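Local coordinates for attachment protein G3P (Enterobacteria phage Ike, PDB 4EO0) that probably binds the N-pilus of the host bacterium during infection, through the pilus-binding domain of this minor coat protein at the phage tip, at residues G65-N69 and S70-L74. Sequence-based numbering, arbitrary orientation.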
loop_
_atom_site.group_PDB
_atom_site.type_symbol
_atom_site.label_atom_id
_atom_site.label_comp_id
_atom_site.label_asym_id
_atom_site.label_seq_id
_atom_site.Cartn_x
_atom_site.Cartn_y
_atom_site.Cartn_z
ATOM N N GLY A 65 -12.014 16.473 18.581
ATOM C CA GLY A 65 -12.783 17.699 18.755
ATOM C C GLY A 65 -14.237 17.490 18.386
ATOM O O GLY A 65 -15.131 17.997 19.069
ATOM N N THR A 66 -14.480 16.696 17.326
ATOM C CA THR A 66 -15.827 16.383 16.829
ATOM C C THR A 66 -16.567 15.474 17.813
ATOM O O THR A 66 -17.761 15.662 18.035
ATOM C CB THR A 66 -15.708 15.736 15.442
ATOM O OG1 THR A 66 -14.918 16.589 14.624
ATOM C CG2 THR A 66 -17.068 15.514 14.766
ATOM N N TRP A 67 -15.856 14.464 18.369
ATOM C CA TRP A 67 -16.430 13.514 19.318
ATOM C C TRP A 67 -15.500 13.365 20.517
ATOM O O TRP A 67 -14.728 12.411 20.606
ATOM C CB TRP A 67 -16.680 12.162 18.648
ATOM C CG TRP A 67 -17.715 12.205 17.574
ATOM C CD1 TRP A 67 -19.066 12.309 17.731
ATOM C CD2 TRP A 67 -17.475 12.149 16.166
ATOM N NE1 TRP A 67 -19.686 12.308 16.503
ATOM C CE2 TRP A 67 -18.734 12.181 15.525
ATOM C CE3 TRP A 67 -16.318 12.026 15.383
ATOM C CZ2 TRP A 67 -18.866 12.120 14.138
ATOM C CZ3 TRP A 67 -16.450 11.962 14.007
ATOM C CH2 TRP A 67 -17.711 12.012 13.397
ATOM N N PRO A 68 -15.540 14.317 21.485
ATOM C CA PRO A 68 -14.625 14.215 22.631
ATOM C C PRO A 68 -14.879 13.077 23.600
ATOM O O PRO A 68 -14.006 12.801 24.421
ATOM C CB PRO A 68 -14.772 15.565 23.315
ATOM C CG PRO A 68 -16.112 15.986 22.997
ATOM C CD PRO A 68 -16.359 15.544 21.587
ATOM N N ASN A 69 -16.045 12.414 23.497
ATOM C CA ASN A 69 -16.407 11.294 24.367
ATOM C C ASN A 69 -16.150 9.948 23.709
ATOM O O ASN A 69 -16.525 8.916 24.260
ATOM C CB ASN A 69 -17.865 11.408 24.784
ATOM C CG ASN A 69 -18.181 12.651 25.567
ATOM O OD1 ASN A 69 -19.294 13.170 25.494
ATOM N ND2 ASN A 69 -17.204 13.184 26.294
ATOM N N SER A 70 -15.523 9.953 22.514
ATOM C CA SER A 70 -15.238 8.726 21.789
ATOM C C SER A 70 -13.754 8.426 21.769
ATOM O O SER A 70 -12.928 9.305 21.998
ATOM C CB SER A 70 -15.735 8.844 20.347
ATOM O OG SER A 70 -17.142 8.996 20.256
ATOM N N GLN A 71 -13.431 7.162 21.476
ATOM C CA GLN A 71 -12.085 6.668 21.217
ATOM C C GLN A 71 -12.081 6.430 19.702
ATOM O O GLN A 71 -13.156 6.293 19.106
ATOM C CB GLN A 71 -11.814 5.341 21.942
ATOM C CG GLN A 71 -11.635 5.493 23.456
ATOM C CD GLN A 71 -10.268 6.003 23.856
ATOM O OE1 GLN A 71 -10.100 7.163 24.248
ATOM N NE2 GLN A 71 -9.268 5.138 23.807
ATOM N N PHE A 72 -10.901 6.416 19.075
ATOM C CA PHE A 72 -10.817 6.238 17.632
ATOM C C PHE A 72 -9.820 5.175 17.305
ATOM O O PHE A 72 -8.898 4.914 18.092
ATOM C CB PHE A 72 -10.407 7.562 16.926
ATOM C CG PHE A 72 -11.230 8.735 17.386
ATOM C CD1 PHE A 72 -12.526 8.923 16.915
ATOM C CD2 PHE A 72 -10.752 9.592 18.366
ATOM C CE1 PHE A 72 -13.331 9.930 17.442
ATOM C CE2 PHE A 72 -11.552 10.607 18.873
ATOM C CZ PHE A 72 -12.824 10.784 18.388
ATOM N N ARG A 73 -10.019 4.521 16.157
ATOM C CA ARG A 73 -9.083 3.529 15.686
ATOM C C ARG A 73 -9.069 3.466 14.199
ATOM O O ARG A 73 -10.049 3.821 13.537
ATOM C CB ARG A 73 -9.329 2.147 16.318
ATOM C CG ARG A 73 -10.534 1.438 15.749
ATOM C CD ARG A 73 -10.810 0.139 16.443
ATOM N NE ARG A 73 -11.849 -0.572 15.716
ATOM C CZ ARG A 73 -12.287 -1.787 16.014
ATOM N NH1 ARG A 73 -11.810 -2.434 17.075
ATOM N NH2 ARG A 73 -13.239 -2.349 15.284
ATOM N N LEU A 74 -7.975 2.928 13.679
ATOM C CA LEU A 74 -7.826 2.646 12.265
ATOM C C LEU A 74 -7.824 1.126 12.107
ATOM O O LEU A 74 -7.020 0.425 12.738
ATOM C CB LEU A 74 -6.525 3.263 11.736
ATOM C CG LEU A 74 -6.122 2.847 10.324
ATOM C CD1 LEU A 74 -7.049 3.449 9.244
ATOM C CD2 LEU A 74 -4.711 3.239 10.068
HETATM O O HOH W 1 -11.771 11.925 21.881
#
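S70 closes a type I beta turn that starts at W67. Its N donates to W67 O at 3.2 Å, with an N-H...O angle of 161°. The S70 side chain lies alongside the root of W67, and OG comes within 3.6 Å of W67 CB. With chi1 at -63°, OG sits beside its own backbone N, close to that CB. Its hydrogen bond, however, goes to S106 O. A water is hydrogen-bonded to W67 O at 3.3 Å and to S70 O at 2.9 Å, linking the two ends of the turn. Q71 leads the chain out of the turn, and its N is hydrogen-bonded to S106 OG. F72 then reaches back: CZ, at the ring edge, meets W67 O at 3.3 Å near the ring plane. The same CZ is 4.1 Å from W67 CB. In the conformer given for W67, its side chain and that of F72 cross at about a right angle. The turn thus joins the end of helix 38-66 to strand 72-76, which pairs antiparallel with strand 94-106. F72 packs on F56 and L63 of the helix, and R105 of strand 94-106 makes a cation-pi contact with W67 in that conformer.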